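Local coordinates for L-lactate dehydrogenase (Trichomonas vaginalis, PDB 4UUN), which probably catalyses the NADH-dependent interconversion of pyruvate and L-lactate, as a member of the lactate/malate dehydrogenase superfamily, at residues 154-159 and 263-268; 6-11 and 81-86; 11-16 and 39-44. One frame throughout, in Å; residues are numbered along the deposited sequence.

Interaction 1 of 3, residues 154-159 and 263-268. With NAI (1,4-dihydronicotinamide adenine dinucleotide), chain D.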
loop_
_atom_site.group_PDB
_atom_site.type_symbol
_atom_site.label_atom_id
_atom_site.label_comp_id
_atom_site.label_asym_id
_atom_site.label_seq_id
_atom_site.Cartn_x
_atom_site.Cartn_y
_atom_site.Cartn_z
ATOM N N LEU B 154 18.199 -6.341 -2.069
ATOM C CA LEU B 154 16.925 -6.688 -2.685
ATOM C C LEU B 154 17.048 -6.945 -4.182
ATOM O O LEU B 154 17.340 -6.029 -4.937
ATOM C CB LEU B 154 15.928 -5.546 -2.465
ATOM C CG LEU B 154 14.515 -5.795 -2.995
ATOM C CD1 LEU B 154 13.879 -6.941 -2.251
ATOM C CD2 LEU B 154 13.660 -4.517 -2.881
ATOM N N SER B 155 16.797 -8.175 -4.608
ATOM C CA SER B 155 16.765 -8.501 -6.036
ATOM C C SER B 155 15.408 -9.066 -6.474
ATOM O O SER B 155 15.213 -9.410 -7.648
ATOM C CB SER B 155 17.889 -9.479 -6.376
ATOM O OG SER B 155 17.827 -10.621 -5.548
ATOM N N MET B 156 14.459 -9.127 -5.541
ATOM C CA MET B 156 13.161 -9.734 -5.820
ATOM C C MET B 156 12.291 -8.943 -6.810
ATOM O O MET B 156 11.417 -9.524 -7.459
ATOM C CB MET B 156 12.385 -9.982 -4.510
ATOM C CG MET B 156 12.612 -11.372 -3.884
ATOM S SD MET B 156 12.300 -12.783 -4.987
ATOM C CE MET B 156 10.540 -12.576 -5.285
ATOM N N LEU B 157 12.504 -7.631 -6.921
ATOM C CA LEU B 157 11.761 -6.844 -7.902
ATOM C C LEU B 157 12.039 -7.393 -9.291
ATOM O O LEU B 157 11.134 -7.614 -10.087
ATOM C CB LEU B 157 12.150 -5.367 -7.845
ATOM C CG LEU B 157 11.539 -4.442 -8.905
ATOM C CD1 LEU B 157 10.015 -4.559 -8.981
ATOM C CD2 LEU B 157 11.942 -2.994 -8.622
ATOM N N ASP B 158 13.313 -7.644 -9.564
ATOM C CA ASP B 158 13.718 -8.151 -10.864
ATOM C C ASP B 158 13.194 -9.564 -11.092
ATOM O O ASP B 158 12.780 -9.895 -12.201
ATOM C CB ASP B 158 15.241 -8.109 -10.983
ATOM C CG ASP B 158 15.808 -6.760 -10.607
ATOM O OD1 ASP B 158 16.026 -6.518 -9.393
ATOM O OD2 ASP B 158 16.011 -5.934 -11.515
ATOM N N GLN B 159 13.192 -10.394 -10.049
ATOM C CA GLN B 159 12.635 -11.740 -10.168
ATOM C C GLN B 159 11.146 -11.689 -10.473
ATOM O O GLN B 159 10.648 -12.454 -11.307
ATOM C CB GLN B 159 12.874 -12.571 -8.902
ATOM C CG GLN B 159 12.185 -13.957 -8.963
ATOM C CD GLN B 159 12.560 -14.874 -7.813
ATOM O OE1 GLN B 159 13.734 -15.020 -7.478
ATOM N NE2 GLN B 159 11.560 -15.512 -7.212
ATOM N N GLU B 263 9.581 -22.921 -2.737
ATOM C CA GLU B 263 9.796 -21.509 -3.037
ATOM C C GLU B 263 11.285 -21.177 -3.145
ATOM O O GLU B 263 12.080 -21.582 -2.296
ATOM C CB GLU B 263 9.140 -20.639 -1.964
ATOM C CG GLU B 263 9.168 -19.139 -2.257
ATOM C CD GLU B 263 8.292 -18.347 -1.288
ATOM O OE1 GLU B 263 8.305 -18.660 -0.080
ATOM O OE2 GLU B 263 7.585 -17.422 -1.733
ATOM N N VAL B 264 11.652 -20.436 -4.193
ATOM C CA VAL B 264 13.026 -19.985 -4.392
ATOM C C VAL B 264 13.011 -18.485 -4.641
ATOM O O VAL B 264 12.456 -18.008 -5.635
ATOM C CB VAL B 264 13.706 -20.708 -5.573
ATOM C CG1 VAL B 264 15.136 -20.212 -5.775
ATOM C CG2 VAL B 264 13.701 -22.210 -5.343
ATOM N N LEU B 265 13.610 -17.743 -3.718
ATOM C CA LEU B 265 13.684 -16.297 -3.829
ATOM C C LEU B 265 15.116 -15.846 -4.077
ATOM O O LEU B 265 16.018 -16.181 -3.312
ATOM C CB LEU B 265 13.169 -15.650 -2.543
ATOM C CG LEU B 265 11.767 -16.066 -2.090
ATOM C CD1 LEU B 265 11.355 -15.242 -0.876
ATOM C CD2 LEU B 265 10.753 -15.931 -3.205
ATOM N N SER B 266 15.318 -15.066 -5.136
ATOM C CA SER B 266 16.606 -14.435 -5.378
ATOM C C SER B 266 16.830 -13.400 -4.282
ATOM O O SER B 266 15.947 -12.593 -3.999
ATOM C CB SER B 266 16.633 -13.762 -6.759
ATOM O OG SER B 266 16.296 -14.688 -7.791
ATOM N N MET B 267 17.992 -13.455 -3.645
ATOM C CA MET B 267 18.359 -12.516 -2.595
ATOM C C MET B 267 19.845 -12.209 -2.720
ATOM O O MET B 267 20.658 -13.122 -2.923
ATOM C CB MET B 267 18.094 -13.118 -1.209
ATOM C CG MET B 267 16.636 -13.498 -0.932
ATOM S SD MET B 267 16.415 -14.203 0.728
ATOM C CE MET B 267 14.703 -13.800 1.064
ATOM N N GLY B 268 20.206 -10.935 -2.590
ATOM C CA GLY B 268 21.608 -10.567 -2.480
ATOM C C GLY B 268 22.136 -10.836 -1.083
ATOM O O GLY B 268 21.628 -10.277 -0.120
HETATM P PA NAI D . 12.190 9.342 -3.375
HETATM O O1A NAI D . 13.098 10.363 -4.019
HETATM O O2A NAI D . 10.688 9.467 -3.511
HETATM O O5B NAI D . 12.546 9.271 -1.804
HETATM C C5B NAI D . 13.870 9.082 -1.308
HETATM C C4B NAI D . 13.922 9.587 0.129
HETATM O O4B NAI D . 15.223 9.398 0.698
HETATM C C3B NAI D . 13.619 11.079 0.238
HETATM O O3B NAI D . 12.560 11.269 1.183
HETATM C C2B NAI D . 14.917 11.720 0.713
HETATM O O2B NAI D . 14.722 12.876 1.537
HETATM C C1B NAI D . 15.531 10.562 1.475
HETATM N N9A NAI D . 16.984 10.653 1.751
HETATM C C8A NAI D . 17.971 11.107 0.950
HETATM N N7A NAI D . 19.174 11.005 1.584
HETATM C C5A NAI D . 18.955 10.475 2.805
HETATM C C6A NAI D . 19.772 10.094 3.984
HETATM N N6A NAI D . 21.116 10.269 3.991
HETATM N N1A NAI D . 19.126 9.567 5.056
HETATM C C2A NAI D . 17.785 9.379 5.077
HETATM N N3A NAI D . 16.989 9.711 4.041
HETATM C C4A NAI D . 17.504 10.253 2.909
HETATM O O3 NAI D . 12.628 7.892 -3.918
HETATM P PN NAI D . 11.928 6.442 -3.935
HETATM O O1N NAI D . 11.070 6.333 -5.179
HETATM O O2N NAI D . 11.332 6.192 -2.568
HETATM O O5D NAI D . 13.201 5.477 -4.128
HETATM C C5D NAI D . 14.226 5.498 -3.147
HETATM C C4D NAI D . 15.401 4.634 -3.579
HETATM O O4D NAI D . 15.050 3.257 -3.742
HETATM C C3D NAI D . 15.973 5.071 -4.914
HETATM O O3D NAI D . 16.892 6.160 -4.736
HETATM C C2D NAI D . 16.631 3.808 -5.428
HETATM O O2D NAI D . 18.013 3.851 -5.083
HETATM C C1D NAI D . 15.964 2.657 -4.670
HETATM N N1N NAI D . 15.291 1.658 -5.531
HETATM C C2N NAI D . 15.646 0.379 -5.383
HETATM C C3N NAI D . 15.099 -0.666 -6.119
HETATM C C7N NAI D . 15.531 -2.108 -5.906
HETATM O O7N NAI D . 14.876 -3.104 -6.179
HETATM N N7N NAI D . 16.743 -2.353 -5.362
HETATM C C4N NAI D . 14.030 -0.373 -7.139
HETATM C C5N NAI D . 13.713 1.051 -7.213
HETATM C C6N NAI D . 14.345 2.003 -6.414
#

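Interaction 2 of 3, residues 6-11 and 81-86. With NAI (1,4-dihydronicotinamide adenine dinucleotide), chain D.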
loop_
_atom_site.group_PDB
_atom_site.type_symbol
_atom_site.label_atom_id
_atom_site.label_comp_id
_atom_site.label_asym_id
_atom_site.label_seq_id
_atom_site.Cartn_x
_atom_site.Cartn_y
_atom_site.Cartn_z
ATOM N N HIS B 6 10.655 -3.489 16.471
ATOM C CA HIS B 6 11.086 -2.164 16.038
ATOM C C HIS B 6 11.666 -2.211 14.628
ATOM O O HIS B 6 12.632 -2.929 14.356
ATOM C CB HIS B 6 12.060 -1.569 17.060
ATOM C CG HIS B 6 11.389 -1.148 18.330
ATOM N ND1 HIS B 6 11.288 0.171 18.719
ATOM C CD2 HIS B 6 10.739 -1.867 19.276
ATOM C CE1 HIS B 6 10.624 0.245 19.857
ATOM N NE2 HIS B 6 10.279 -0.978 20.218
ATOM N N VAL B 7 11.047 -1.439 13.738
ATOM C CA VAL B 7 11.325 -1.489 12.304
ATOM C C VAL B 7 11.770 -0.121 11.806
ATOM O O VAL B 7 11.024 0.850 11.922
ATOM C CB VAL B 7 10.046 -1.888 11.523
ATOM C CG1 VAL B 7 10.294 -1.910 10.001
ATOM C CG2 VAL B 7 9.525 -3.239 11.998
ATOM N N LEU B 8 12.976 -0.052 11.242
ATOM C CA LEU B 8 13.501 1.184 10.653
ATOM C C LEU B 8 13.235 1.259 9.147
ATOM O O LEU B 8 13.466 0.291 8.419
ATOM C CB LEU B 8 15.014 1.292 10.888
ATOM C CG LEU B 8 15.764 2.404 10.134
ATOM C CD1 LEU B 8 15.309 3.795 10.564
ATOM C CD2 LEU B 8 17.267 2.253 10.338
ATOM N N ILE B 9 12.774 2.428 8.700
ATOM C CA ILE B 9 12.717 2.775 7.285
ATOM C C ILE B 9 13.479 4.090 7.072
ATOM O O ILE B 9 13.097 5.123 7.628
ATOM C CB ILE B 9 11.256 2.970 6.805
ATOM C CG1 ILE B 9 10.413 1.721 7.063
ATOM C CG2 ILE B 9 11.213 3.314 5.315
ATOM C CD1 ILE B 9 8.898 1.954 6.885
ATOM N N THR B 10 14.549 4.055 6.273
ATOM C CA THR B 10 15.276 5.275 5.905
ATOM C C THR B 10 14.650 5.862 4.656
ATOM O O THR B 10 13.951 5.163 3.925
ATOM C CB THR B 10 16.778 5.022 5.630
ATOM O OG1 THR B 10 16.932 4.203 4.465
ATOM C CG2 THR B 10 17.454 4.358 6.823
ATOM N N GLY B 11 14.915 7.140 4.400
ATOM C CA GLY B 11 14.241 7.856 3.329
ATOM C C GLY B 11 12.729 7.733 3.473
ATOM O O GLY B 11 11.997 7.654 2.488
ATOM N N ASP B 81 14.848 -4.131 15.305
ATOM C CA ASP B 81 14.863 -5.546 14.963
ATOM C C ASP B 81 15.128 -5.784 13.469
ATOM O O ASP B 81 15.686 -6.809 13.096
ATOM C CB ASP B 81 13.532 -6.190 15.348
ATOM C CG ASP B 81 13.296 -6.190 16.851
ATOM O OD1 ASP B 81 13.960 -6.985 17.541
ATOM O OD2 ASP B 81 12.452 -5.402 17.331
ATOM N N CYS B 82 14.694 -4.860 12.615
ATOM C CA CYS B 82 15.039 -4.931 11.195
ATOM C C CYS B 82 15.043 -3.544 10.571
ATOM O O CYS B 82 14.594 -2.569 11.189
ATOM C CB CYS B 82 14.101 -5.875 10.427
ATOM S SG CYS B 82 12.372 -5.328 10.335
ATOM N N ALA B 83 15.584 -3.449 9.359
ATOM C CA ALA B 83 15.717 -2.163 8.689
ATOM C C ALA B 83 15.539 -2.286 7.189
ATOM O O ALA B 83 16.038 -3.234 6.562
ATOM C CB ALA B 83 17.069 -1.549 8.997
ATOM N N PHE B 84 14.823 -1.316 6.629
ATOM C CA PHE B 84 14.685 -1.160 5.193
ATOM C C PHE B 84 15.502 0.071 4.806
ATOM O O PHE B 84 15.065 1.208 5.020
ATOM C CB PHE B 84 13.208 -0.972 4.813
ATOM C CG PHE B 84 12.342 -2.177 5.092
ATOM C CD1 PHE B 84 11.813 -2.398 6.354
ATOM C CD2 PHE B 84 12.044 -3.081 4.083
ATOM C CE1 PHE B 84 11.018 -3.500 6.604
ATOM C CE2 PHE B 84 11.252 -4.185 4.327
ATOM C CZ PHE B 84 10.737 -4.398 5.583
ATOM N N LEU B 85 16.703 -0.153 4.277
ATOM C CA LEU B 85 17.582 0.950 3.900
ATOM C C LEU B 85 17.258 1.401 2.482
ATOM O O LEU B 85 17.878 0.958 1.505
ATOM C CB LEU B 85 19.052 0.553 4.023
ATOM C CG LEU B 85 19.505 0.039 5.392
ATOM C CD1 LEU B 85 21.014 -0.184 5.389
ATOM C CD2 LEU B 85 19.113 0.993 6.514
ATOM N N VAL B 86 16.287 2.303 2.394
ATOM C CA VAL B 86 15.760 2.771 1.120
ATOM C C VAL B 86 16.524 3.986 0.612
ATOM O O VAL B 86 16.773 4.123 -0.584
ATOM C CB VAL B 86 14.261 3.131 1.278
ATOM C CG1 VAL B 86 13.694 3.704 -0.003
ATOM C CG2 VAL B 86 13.469 1.904 1.724
HETATM P PA NAI D . 12.190 9.342 -3.375
HETATM O O1A NAI D . 13.098 10.363 -4.019
HETATM O O2A NAI D . 10.688 9.467 -3.511
HETATM O O5B NAI D . 12.546 9.271 -1.804
HETATM C C5B NAI D . 13.870 9.082 -1.308
HETATM C C4B NAI D . 13.922 9.587 0.129
HETATM O O4B NAI D . 15.223 9.398 0.698
HETATM C C3B NAI D . 13.619 11.079 0.238
HETATM O O3B NAI D . 12.560 11.269 1.183
HETATM C C2B NAI D . 14.917 11.720 0.713
HETATM O O2B NAI D . 14.722 12.876 1.537
HETATM C C1B NAI D . 15.531 10.562 1.475
HETATM N N9A NAI D . 16.984 10.653 1.751
HETATM C C8A NAI D . 17.971 11.107 0.950
HETATM N N7A NAI D . 19.174 11.005 1.584
HETATM C C5A NAI D . 18.955 10.475 2.805
HETATM C C6A NAI D . 19.772 10.094 3.984
HETATM N N6A NAI D . 21.116 10.269 3.991
HETATM N N1A NAI D . 19.126 9.567 5.056
HETATM C C2A NAI D . 17.785 9.379 5.077
HETATM N N3A NAI D . 16.989 9.711 4.041
HETATM C C4A NAI D . 17.504 10.253 2.909
HETATM O O3 NAI D . 12.628 7.892 -3.918
HETATM P PN NAI D . 11.928 6.442 -3.935
HETATM O O1N NAI D . 11.070 6.333 -5.179
HETATM O O2N NAI D . 11.332 6.192 -2.568
HETATM O O5D NAI D . 13.201 5.477 -4.128
HETATM C C5D NAI D . 14.226 5.498 -3.147
HETATM C C4D NAI D . 15.401 4.634 -3.579
HETATM O O4D NAI D . 15.050 3.257 -3.742
HETATM C C3D NAI D . 15.973 5.071 -4.914
HETATM O O3D NAI D . 16.892 6.160 -4.736
HETATM C C2D NAI D . 16.631 3.808 -5.428
HETATM O O2D NAI D . 18.013 3.851 -5.083
HETATM C C1D NAI D . 15.964 2.657 -4.670
HETATM N N1N NAI D . 15.291 1.658 -5.531
HETATM C C2N NAI D . 15.646 0.379 -5.383
HETATM C C3N NAI D . 15.099 -0.666 -6.119
HETATM C C7N NAI D . 15.531 -2.108 -5.906
HETATM O O7N NAI D . 14.876 -3.104 -6.179
HETATM N N7N NAI D . 16.743 -2.353 -5.362
HETATM C C4N NAI D . 14.030 -0.373 -7.139
HETATM C C5N NAI D . 13.713 1.051 -7.213
HETATM C C6N NAI D . 14.345 2.003 -6.414
#

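Interaction 3 of 3, residues 11-16 and 39-44. With NAI (1,4-dihydronicotinamide adenine dinucleotide), chain D.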
loop_
_atom_site.group_PDB
_atom_site.type_symbol
_atom_site.label_atom_id
_atom_site.label_comp_id
_atom_site.label_asym_id
_atom_site.label_seq_id
_atom_site.Cartn_x
_atom_site.Cartn_y
_atom_site.Cartn_z
ATOM N N GLY B 11 14.915 7.140 4.400
ATOM C CA GLY B 11 14.241 7.856 3.329
ATOM C C GLY B 11 12.729 7.733 3.473
ATOM O O GLY B 11 11.997 7.654 2.488
ATOM N N ALA B 12 12.270 7.724 4.717
ATOM C CA ALA B 12 10.885 7.369 5.035
ATOM C C ALA B 12 9.837 8.271 4.388
ATOM O O ALA B 12 8.703 7.851 4.217
ATOM C CB ALA B 12 10.678 7.330 6.550
ATOM N N ALA B 13 10.206 9.495 4.026
ATOM C CA ALA B 13 9.235 10.446 3.480
ATOM C C ALA B 13 9.054 10.358 1.962
ATOM O O ALA B 13 8.241 11.083 1.394
ATOM C CB ALA B 13 9.619 11.856 3.869
ATOM N N GLY B 14 9.811 9.489 1.305
ATOM C CA GLY B 14 9.699 9.325 -0.135
ATOM C C GLY B 14 8.543 8.422 -0.517
ATOM O O GLY B 14 7.783 8.002 0.351
ATOM N N GLN B 15 8.428 8.117 -1.810
ATOM C CA GLN B 15 7.348 7.280 -2.338
ATOM C C GLN B 15 7.311 5.902 -1.692
ATOM O O GLN B 15 6.261 5.418 -1.262
ATOM C CB GLN B 15 7.529 7.055 -3.839
ATOM C CG GLN B 15 7.338 8.261 -4.730
ATOM C CD GLN B 15 7.447 7.885 -6.204
ATOM O OE1 GLN B 15 6.503 8.058 -6.973
ATOM N NE2 GLN B 15 8.601 7.352 -6.595
ATOM N N ILE B 16 8.464 5.249 -1.669
ATOM C CA ILE B 16 8.545 3.901 -1.150
ATOM C C ILE B 16 8.240 3.873 0.347
ATOM O O ILE B 16 7.480 3.015 0.809
ATOM C CB ILE B 16 9.920 3.283 -1.473
ATOM C CG1 ILE B 16 9.972 2.914 -2.966
ATOM C CG2 ILE B 16 10.192 2.050 -0.619
ATOM C CD1 ILE B 16 11.359 2.492 -3.464
ATOM N N LEU B 39 11.247 6.134 11.695
ATOM C CA LEU B 39 11.115 6.752 10.383
ATOM C C LEU B 39 12.168 7.851 10.214
ATOM O O LEU B 39 12.060 8.923 10.817
ATOM C CB LEU B 39 9.692 7.298 10.230
ATOM C CG LEU B 39 8.573 6.254 10.394
ATOM C CD1 LEU B 39 7.215 6.934 10.504
ATOM C CD2 LEU B 39 8.553 5.244 9.249
ATOM N N LEU B 40 13.198 7.565 9.410
ATOM C CA LEU B 40 14.342 8.464 9.245
ATOM C C LEU B 40 14.341 9.166 7.892
ATOM O O LEU B 40 14.190 8.528 6.849
ATOM C CB LEU B 40 15.660 7.682 9.396
ATOM C CG LEU B 40 16.975 8.467 9.245
ATOM C CD1 LEU B 40 17.163 9.467 10.380
ATOM C CD2 LEU B 40 18.176 7.533 9.169
ATOM N N ASP B 41 14.520 10.481 7.906
ATOM C CA ASP B 41 14.774 11.213 6.667
ATOM C C ASP B 41 15.647 12.435 6.959
ATOM O O ASP B 41 16.206 12.553 8.051
ATOM C CB ASP B 41 13.462 11.594 5.972
ATOM C CG ASP B 41 13.588 11.605 4.451
ATOM O OD1 ASP B 41 14.541 12.230 3.939
ATOM O OD2 ASP B 41 12.748 10.975 3.762
ATOM N N ILE B 42 15.794 13.320 5.977
ATOM C CA ILE B 42 16.628 14.513 6.141
ATOM C C ILE B 42 15.768 15.762 6.370
ATOM O O ILE B 42 14.592 15.781 6.010
ATOM C CB ILE B 42 17.552 14.721 4.924
ATOM C CG1 ILE B 42 16.740 14.762 3.629
ATOM C CG2 ILE B 42 18.582 13.609 4.860
ATOM C CD1 ILE B 42 17.519 15.291 2.438
ATOM N N PRO B 43 16.354 16.818 6.965
ATOM C CA PRO B 43 15.584 18.013 7.333
ATOM C C PRO B 43 14.704 18.630 6.235
ATOM O O PRO B 43 13.594 19.046 6.552
ATOM C CB PRO B 43 16.673 18.994 7.787
ATOM C CG PRO B 43 17.726 18.115 8.339
ATOM C CD PRO B 43 17.751 16.920 7.426
ATOM N N PRO B 44 15.179 18.690 4.978
ATOM C CA PRO B 44 14.314 19.234 3.923
ATOM C C PRO B 44 13.006 18.457 3.764
ATOM O O PRO B 44 12.014 19.006 3.288
ATOM C CB PRO B 44 15.157 19.067 2.653
ATOM C CG PRO B 44 16.558 18.979 3.118
ATOM C CD PRO B 44 16.512 18.325 4.466
HETATM P PA NAI D . 12.190 9.342 -3.375
HETATM O O1A NAI D . 13.098 10.363 -4.019
HETATM O O2A NAI D . 10.688 9.467 -3.511
HETATM O O5B NAI D . 12.546 9.271 -1.804
HETATM C C5B NAI D . 13.870 9.082 -1.308
HETATM C C4B NAI D . 13.922 9.587 0.129
HETATM O O4B NAI D . 15.223 9.398 0.698
HETATM C C3B NAI D . 13.619 11.079 0.238
HETATM O O3B NAI D . 12.560 11.269 1.183
HETATM C C2B NAI D . 14.917 11.720 0.713
HETATM O O2B NAI D . 14.722 12.876 1.537
HETATM C C1B NAI D . 15.531 10.562 1.475
HETATM N N9A NAI D . 16.984 10.653 1.751
HETATM C C8A NAI D . 17.971 11.107 0.950
HETATM N N7A NAI D . 19.174 11.005 1.584
HETATM C C5A NAI D . 18.955 10.475 2.805
HETATM C C6A NAI D . 19.772 10.094 3.984
HETATM N N6A NAI D . 21.116 10.269 3.991
HETATM N N1A NAI D . 19.126 9.567 5.056
HETATM C C2A NAI D . 17.785 9.379 5.077
HETATM N N3A NAI D . 16.989 9.711 4.041
HETATM C C4A NAI D . 17.504 10.253 2.909
HETATM O O3 NAI D . 12.628 7.892 -3.918
HETATM P PN NAI D . 11.928 6.442 -3.935
HETATM O O1N NAI D . 11.070 6.333 -5.179
HETATM O O2N NAI D . 11.332 6.192 -2.568
HETATM O O5D NAI D . 13.201 5.477 -4.128
HETATM C C5D NAI D . 14.226 5.498 -3.147
HETATM C C4D NAI D . 15.401 4.634 -3.579
HETATM O O4D NAI D . 15.050 3.257 -3.742
HETATM C C3D NAI D . 15.973 5.071 -4.914
HETATM O O3D NAI D . 16.892 6.160 -4.736
HETATM C C2D NAI D . 16.631 3.808 -5.428
HETATM O O2D NAI D . 18.013 3.851 -5.083
HETATM C C1D NAI D . 15.964 2.657 -4.670
HETATM N N1N NAI D . 15.291 1.658 -5.531
HETATM C C2N NAI D . 15.646 0.379 -5.383
HETATM C C3N NAI D . 15.099 -0.666 -6.119
HETATM C C7N NAI D . 15.531 -2.108 -5.906
HETATM O O7N NAI D . 14.876 -3.104 -6.179
HETATM N N7N NAI D . 16.743 -2.353 -5.362
HETATM C C4N NAI D . 14.030 -0.373 -7.139
HETATM C C5N NAI D . 13.713 1.051 -7.213
HETATM C C6N NAI D . 14.345 2.003 -6.414
#

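Interaction 1 of 3, residues 154-159 and 263-268
Gln159 reaches Ser266 and Val264 with a straight side chain: CG is anti to the backbone N (chi1 175°) and the chain stays extended beyond it. This lays the amide alongside the start of strand 265-270. Its OE1 accepts two hydrogen bonds from one residue. Ser266 OG donates in the carbonyl plane at 2.6 Å from Gln159 OE1. Ser266 N donates at 2.8 Å to the same OE1, from a position tilted out of that plane. The other end of the amide is used as well, since Gln159 NE2 donates to Val264 O at 3.1 Å. Three bonds therefore fix the rotation of the amide.

Met156 takes another route. Its chain bends at chi2 and chi3, and SD lies 3.9 Å from Leu265 CB, the two side chains crossing at a slant. Ser155 sits at the N-cap position of helix 156-170. Its OG is 3.1 Å from Ser266 O and is hydrogen-bonded to Ser286.

The same first turn of the helix borders the cofactor: Leu157 CD2 is 3.7 Å from C4N of the dihydronicotinamide. Asp158 OD1 is hydrogen-bonded to His186, the predicted proton acceptor. The contact is buried. Strand 284-291 pairs with strand 265-270, helix 242-257 packs on Met156 and Leu265, and strand 177-183 touches Gln159 and Ser266.

Interaction 2 of 3, residues 6-11 and 81-86
Two neighbouring parallel strands at the middle of the Rossmann-fold sheet meet here, 6-10 and 82-85. Their axes run 11° apart and 4.7 Å from each other at the closest point. Val7 pairs with Cys82, Leu8 with Ala83 and Ile9 with Phe84. Leu8 uses both its N-H and its C=O: Leu8 N donates to Cys82 O at 3.0 Å, and Leu8 O accepts from Phe84 N at 2.8 Å. Thr10 N continues the pattern to Phe84 O.

The first end is closed by Asp81. Its backbone N donates to His6 O at 2.7 Å. Its carboxylate folds back, and Asp81 OD2 takes His6 N on its anti lone pair at 2.8 Å, with a nearly straight bond. The other oxygen, OD1, forms a salt bridge with Lys120. His6 ND1 is hydrogen-bonded to His38.

Val7, Cys82, Ile9 and Phe84 share one face of the sheet. Val7 CG1 meets the edge of the Phe84 ring in its plane, 3.8 Å from CE1. Val7 CG2 touches Cys82 SG. On the other face Leu8 CB lies 4.0 Å from Ala83 CB.

At the cofactor end Thr10 OG1 accepts a weak bond from Val86 N and a further one from Ala87 N. Chi1 of 66° turns OG1 to that side, while CG2 packs on Leu85 CD2. Gly11 CA comes within 3.2 Å of O4B of the adenosine ribose, and Val86 touches the other ribose.

Helix 15-25 packs on Ile9, Phe84 and Val86. Strand 35-40 flanks strand 5-10, and strand 124-127 flanks strand 82-85.

Interaction 3 of 3, residues 11-16 and 39-44
Asp41, Ala12 and Leu40 account for most of the surface buried between these segments. Asp41 follows strand 35-40 and turns its carboxylate to the glycine-rich turn and the adenosine ribose. Asp41 OD2 accepts Ala13 N on its anti lone pair at 3.0 Å. The same OD2 takes the O3B hydroxyl of the cofactor at 2.6 Å. Asp41 OD1 accepts the neighbouring hydroxyl O2B at a very short 2.5 Å and also the backbone N of Ile42, this last on its anti lone pair. Each carboxylate oxygen thus holds one ribose hydroxyl and one backbone N-H, which fixes the group. An acid that binds both ribose hydroxyls after the second strand is a hallmark of NAD-binding Rossmann folds.

Ala12 lies against the strand end. Ala12 N donates to Leu40 O at 3.0 Å in an almost straight bond, with the donor well out of the carbonyl plane. The methyl CB of Ala12 packs on Leu39 CB at 3.8 Å. Leu40 takes part through its carbonyl, while its CB is turned away from the glycine-rich turn.

Gly11 to Gly14 form a type I turn that leads into the helix. Gly14 N lies 3.3 Å from O3B of the cofactor. At the helix start Gln15 N donates to cofactor O2A at 3.1 Å and Ile16 N to cofactor O2N, so both phosphates are gripped by the first turn.

This is the first beta-alpha-beta unit: strand 5-10, helix 15-25, strand 35-40. Helix 46-57 packs on Ala12, Ala13 and Leu39.

Overall arrangement
All three contacts touch the one NADH. Interactions 2 and 3 belong to the NAD-binding domain. Their centres are 11 Å apart, they share Gly11, and strands 5-10 and 35-40 are neighbours in the parallel sheet. Along the chain, interaction 3 is nested within the loop closed by interaction 2. Interaction 1 comes later, in the C-terminal alpha/beta domain. Its centre is about 19 Å from that of interaction 2 and about 25 Å from that of interaction 3, and it touches neither. The cofactor spans this gap. Interaction 3 holds the adenosine ribose and phosphates, and interaction 1 borders the nicotinamide near the predicted catalytic His186.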